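Side-chain contacts in serine acetyltransferase (Entamoeba histolytica, PDB 3Q1X), which probably catalyses the transfer of an acetyl group to the hydroxyl of L-serine, a step of cysteine biosynthesis, and is seen here with L-serine bound: residues Tyr71-Asp74 with Ser75-Tyr79; Ile134-Arg137 with Ile138-Leu142. All coordinates share one frame; numbering follows the deposited sequence.

Contact 1. Residues Tyr71-Asp74 with Ser75-Tyr79; sequences YIKD and SVTAY
Ser-75, Val-76 and Thr-77 each reach one turn back to Tyr-71, Ile-72 and Lys-73, a local i to i+4 contact in the last turns of helix 59-79, in the helical part of the subunit. Thr-77 carries the most distinctive piece. With OG1 beside its own backbone N (chi1 -63°), the hydroxyl swings back along the helix and donates to Lys-73 O at 2.9 Å. Thr-77 N donates to that oxygen as well, and the two donors approach from opposite faces of the carbonyl plane, the hydroxyl lying 40° out of it.

On another side of the helix, Ser-75 N bonds Tyr-71 O at 3.0 Å. A water donates to the same Tyr-71 O at 2.9 Å; its link to Ser-75 OG is unusually short and so doubtful. The water sits over the centre of the Tyr-71 ring, while Ser-75 OG comes over a face of the ring, 3.9 Å from Tyr-71 CE2. The inward side is apolar: Ile-72 CG2 meets Val-76 CG2 at 3.9 Å, the two branched chains crossing at a slant. Val-89 and Ala-85 of helix 82-113 and Tyr-150 of helix 150-162 cover this pair. Near the helix end, Ala-78 O accepts a hydrogen bond from Arg-27 of the second subunit, and Tyr-29 of that subunit packs edge-to-face with Tyr-79.

Chemically, the Thr-77 hydroxyl spends its proton within its own helix, and the bond from OG1 holds the Thr-77 side chain in its rotamer beside helix 82-113.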
loop_
_atom_site.group_PDB
_atom_site.type_symbol
_atom_site.label_atom_id
_atom_site.label_comp_id
_atom_site.label_asym_id
_atom_site.label_seq_id
_atom_site.Cartn_x
_atom_site.Cartn_y
_atom_site.Cartn_z
ATOM N N TYR A 71 -12.571 -6.860 -21.817
ATOM C CA TYR A 71 -11.687 -7.306 -20.737
ATOM C C TYR A 71 -12.473 -7.891 -19.559
ATOM O O TYR A 71 -12.148 -8.989 -19.079
ATOM C CB TYR A 71 -10.773 -6.163 -20.278
ATOM C CG TYR A 71 -9.772 -6.546 -19.204
ATOM C CD1 TYR A 71 -8.469 -6.918 -19.534
ATOM C CD2 TYR A 71 -10.127 -6.523 -17.856
ATOM C CE1 TYR A 71 -7.541 -7.267 -18.539
ATOM C CE2 TYR A 71 -9.215 -6.872 -16.859
ATOM C CZ TYR A 71 -7.928 -7.243 -17.206
ATOM O OH TYR A 71 -7.031 -7.586 -16.213
ATOM N N ILE A 72 -13.514 -7.179 -19.116
ATOM C CA ILE A 72 -14.343 -7.628 -17.989
ATOM C C ILE A 72 -15.114 -8.894 -18.365
ATOM O O ILE A 72 -15.204 -9.837 -17.572
ATOM C CB ILE A 72 -15.334 -6.520 -17.487
ATOM C CG1 ILE A 72 -14.568 -5.338 -16.880
ATOM C CG2 ILE A 72 -16.344 -7.090 -16.470
ATOM C CD1 ILE A 72 -15.449 -4.150 -16.449
ATOM N N LYS A 73 -15.679 -8.907 -19.572
ATOM C CA LYS A 73 -16.368 -10.099 -20.059
ATOM C C LYS A 73 -15.439 -11.309 -20.009
ATOM O O LYS A 73 -15.818 -12.365 -19.500
ATOM C CB LYS A 73 -16.905 -9.903 -21.475
ATOM C CG LYS A 73 -17.895 -10.988 -21.909
ATOM C CD LYS A 73 -18.351 -10.766 -23.348
ATOM C CE LYS A 73 -17.225 -11.071 -24.331
ATOM N NZ LYS A 73 -17.067 -9.977 -25.335
ATOM N N ASP A 74 -14.216 -11.144 -20.512
ATOM C CA ASP A 74 -13.237 -12.244 -20.522
ATOM C C ASP A 74 -12.916 -12.768 -19.123
ATOM O O ASP A 74 -12.900 -13.983 -18.896
ATOM C CB ASP A 74 -11.970 -11.840 -21.290
ATOM C CG ASP A 74 -12.180 -11.851 -22.806
ATOM O OD1 ASP A 74 -13.251 -12.305 -23.260
ATOM O OD2 ASP A 74 -11.279 -11.406 -23.550
ATOM N N SER A 75 -12.717 -11.847 -18.184
ATOM C CA SER A 75 -12.424 -12.195 -16.799
ATOM C C SER A 75 -13.623 -12.807 -16.067
ATOM O O SER A 75 -13.472 -13.785 -15.335
ATOM C CB SER A 75 -11.915 -10.963 -16.054
ATOM O OG SER A 75 -10.692 -10.513 -16.614
ATOM N N VAL A 76 -14.816 -12.259 -16.278
ATOM C CA VAL A 76 -16.008 -12.850 -15.665
ATOM C C VAL A 76 -16.244 -14.260 -16.209
ATOM O O VAL A 76 -16.582 -15.156 -15.454
ATOM C CB VAL A 76 -17.280 -11.968 -15.815
ATOM C CG1 VAL A 76 -18.508 -12.698 -15.280
ATOM C CG2 VAL A 76 -17.107 -10.663 -15.067
ATOM N N THR A 77 -16.047 -14.450 -17.517
ATOM C CA THR A 77 -16.205 -15.773 -18.136
ATOM C C THR A 77 -15.239 -16.808 -17.524
ATOM O O THR A 77 -15.628 -17.953 -17.241
ATOM C CB THR A 77 -15.997 -15.698 -19.662
ATOM O OG1 THR A 77 -17.010 -14.855 -20.244
ATOM C CG2 THR A 77 -16.069 -17.087 -20.290
ATOM N N ALA A 78 -13.990 -16.399 -17.317
ATOM C CA ALA A 78 -12.968 -17.288 -16.741
ATOM C C ALA A 78 -13.387 -17.873 -15.391
ATOM O O ALA A 78 -13.198 -19.061 -15.140
ATOM C CB ALA A 78 -11.624 -16.577 -16.635
ATOM N N TYR A 79 -13.980 -17.035 -14.546
ATOM C CA TYR A 79 -14.402 -17.431 -13.205
ATOM C C TYR A 79 -15.801 -18.037 -13.153
ATOM O O TYR A 79 -16.153 -18.730 -12.196
ATOM C CB TYR A 79 -14.365 -16.221 -12.278
ATOM C CG TYR A 79 -12.982 -15.798 -11.845
ATOM C CD1 TYR A 79 -12.331 -16.442 -10.791
ATOM C CD2 TYR A 79 -12.333 -14.742 -12.481
ATOM C CE1 TYR A 79 -11.070 -16.028 -10.386
ATOM C CE2 TYR A 79 -11.082 -14.335 -12.094
ATOM C CZ TYR A 79 -10.456 -14.976 -11.044
ATOM O OH TYR A 79 -9.205 -14.573 -10.649
HETATM O O HOH W 1 -9.645 -10.451 -18.812
#

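Contact 2. Residues Ile134-Arg137 with Ile138-Leu142; sequences IVYR and IAHVL
Val-135 O takes a nearly straight bond from Ala-139 N (2.9 Å, N-H...O angle 179°) and Tyr-136 O one from His-140 N at 2.8 Å, both sound i to i+4 bonds of helix 128-144, but Ile-138 N turns only weakly to Val-135 O. That leaves Ile-134 O, a buried carbonyl, with no hydrogen-bonding partner in the model, and Ile-138 CD1 lies against it at 3.3 Å.

The side chains of Tyr-136 and His-140 run side by side in the same direction, both with CG turned away from the backbone N. Their rings are close to parallel, 26° between planes, but slid so far apart that they barely overlap. What touches is the phenol end: Tyr-136 OH lies over one face of the imidazole, toward its rim, 3.7 Å from His-140 CG. Arg-137 NH1 comes in plane to the edge of the tyrosine ring.

Tyr-136 OH, His-140 ND1 and the Arg-137 guanidinium reach beyond the helix. Arg-137 makes a salt bridge to Asp-106 of helix 82-113. Bonds from Tyr-136 to Ala-170 O, His-140 to Pro-168 O and Arg-137 to Ile-172 O and Lys-173 O join the helical domain to the first coil of the left-handed beta-helix, the hexapeptide-repeat fold of serine acetyltransferases.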
loop_
_atom_site.group_PDB
_atom_site.type_symbol
_atom_site.label_atom_id
_atom_site.label_comp_id
_atom_site.label_asym_id
_atom_site.label_seq_id
_atom_site.Cartn_x
_atom_site.Cartn_y
_atom_site.Cartn_z
ATOM N N ILE A 134 -14.029 4.936 -8.138
ATOM C CA ILE A 134 -14.272 4.699 -9.567
ATOM C C ILE A 134 -14.409 3.212 -9.867
ATOM O O ILE A 134 -15.354 2.780 -10.523
ATOM C CB ILE A 134 -13.133 5.262 -10.452
ATOM C CG1 ILE A 134 -13.131 6.790 -10.475
ATOM C CG2 ILE A 134 -13.233 4.737 -11.870
ATOM C CD1 ILE A 134 -11.939 7.390 -11.241
ATOM N N VAL A 135 -13.439 2.441 -9.390
ATOM C CA VAL A 135 -13.423 1.013 -9.635
ATOM C C VAL A 135 -14.490 0.339 -8.769
ATOM O O VAL A 135 -15.234 -0.503 -9.259
ATOM C CB VAL A 135 -12.015 0.425 -9.438
ATOM C CG1 VAL A 135 -12.023 -1.065 -9.655
ATOM C CG2 VAL A 135 -11.005 1.111 -10.382
ATOM N N TYR A 136 -14.607 0.743 -7.501
ATOM C CA TYR A 136 -15.645 0.185 -6.631
ATOM C C TYR A 136 -17.059 0.257 -7.233
ATOM O O TYR A 136 -17.838 -0.700 -7.131
ATOM C CB TYR A 136 -15.671 0.844 -5.242
ATOM C CG TYR A 136 -17.047 0.708 -4.614
ATOM C CD1 TYR A 136 -17.456 -0.495 -4.026
ATOM C CD2 TYR A 136 -17.974 1.754 -4.692
ATOM C CE1 TYR A 136 -18.753 -0.636 -3.502
ATOM C CE2 TYR A 136 -19.266 1.618 -4.177
ATOM C CZ TYR A 136 -19.645 0.426 -3.588
ATOM O OH TYR A 136 -20.923 0.298 -3.086
ATOM N N ARG A 137 -17.393 1.387 -7.849
ATOM C CA ARG A 137 -18.763 1.571 -8.306
ATOM C C ARG A 137 -19.105 0.597 -9.430
ATOM O O ARG A 137 -20.256 0.145 -9.557
ATOM C CB ARG A 137 -19.034 3.037 -8.663
ATOM C CG ARG A 137 -19.017 3.923 -7.407
ATOM C CD ARG A 137 -19.890 5.166 -7.532
ATOM N NE ARG A 137 -19.737 6.049 -6.371
ATOM C CZ ARG A 137 -20.363 5.875 -5.208
ATOM N NH1 ARG A 137 -21.208 4.854 -5.042
ATOM N NH2 ARG A 137 -20.157 6.729 -4.218
ATOM N N ILE A 138 -18.093 0.232 -10.212
ATOM C CA ILE A 138 -18.279 -0.787 -11.243
ATOM C C ILE A 138 -18.259 -2.198 -10.643
ATOM O O ILE A 138 -19.151 -2.997 -10.930
ATOM C CB ILE A 138 -17.297 -0.603 -12.423
ATOM C CG1 ILE A 138 -17.801 0.516 -13.359
ATOM C CG2 ILE A 138 -17.119 -1.907 -13.198
ATOM C CD1 ILE A 138 -17.612 1.935 -12.839
ATOM N N ALA A 139 -17.272 -2.486 -9.788
ATOM C CA ALA A 139 -17.195 -3.780 -9.090
ATOM C C ALA A 139 -18.493 -4.140 -8.353
ATOM O O ALA A 139 -18.912 -5.310 -8.332
ATOM C CB ALA A 139 -16.011 -3.803 -8.138
ATOM N N HIS A 140 -19.134 -3.141 -7.750
ATOM C CA HIS A 140 -20.408 -3.349 -7.067
ATOM C C HIS A 140 -21.538 -3.816 -7.995
ATOM O O HIS A 140 -22.369 -4.637 -7.585
ATOM C CB HIS A 140 -20.832 -2.106 -6.274
ATOM C CG HIS A 140 -22.056 -2.318 -5.440
ATOM N ND1 HIS A 140 -22.102 -3.223 -4.402
ATOM C CD2 HIS A 140 -23.287 -1.758 -5.506
ATOM C CE1 HIS A 140 -23.307 -3.208 -3.862
ATOM N NE2 HIS A 140 -24.042 -2.321 -4.507
ATOM N N VAL A 141 -21.562 -3.326 -9.238
ATOM C CA VAL A 141 -22.583 -3.781 -10.210
ATOM C C VAL A 141 -22.418 -5.277 -10.521
ATOM O O VAL A 141 -23.403 -6.015 -10.618
ATOM C CB VAL A 141 -22.611 -2.920 -11.501
ATOM C CG1 VAL A 141 -23.709 -3.393 -12.440
ATOM C CG2 VAL A 141 -22.851 -1.465 -11.155
ATOM N N LEU A 142 -21.167 -5.715 -10.660
ATOM C CA LEU A 142 -20.852 -7.135 -10.766
ATOM C C LEU A 142 -21.370 -7.923 -9.568
ATOM O O LEU A 142 -22.010 -8.967 -9.741
ATOM C CB LEU A 142 -19.349 -7.354 -10.941
ATOM C CG LEU A 142 -18.784 -7.109 -12.338
ATOM C CD1 LEU A 142 -17.289 -7.318 -12.327
ATOM C CD2 LEU A 142 -19.438 -8.040 -13.348
#

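Contact 1 comes first along the chain, near the end of helix 59-79, and contact 2 follows on helix 128-144; their centres are 15 Å apart. The two helices meet directly: Val-76 CG2 packs on Leu-142 CD2 at 3.9 Å, and Ile-72 touches both Leu-142 and Ile-138. Helices 82-113 and 150-162 pack against both contacts, so all four helices share one hydrophobic interior. Contact 1 lies farther from the centre of the chain, whereas contact 2 is buried. One side of this helical bundle thus meets the second subunit and another meets the beta-helix, with the packing of Ile-72 and Val-76 on Ile-138 and Leu-142 between.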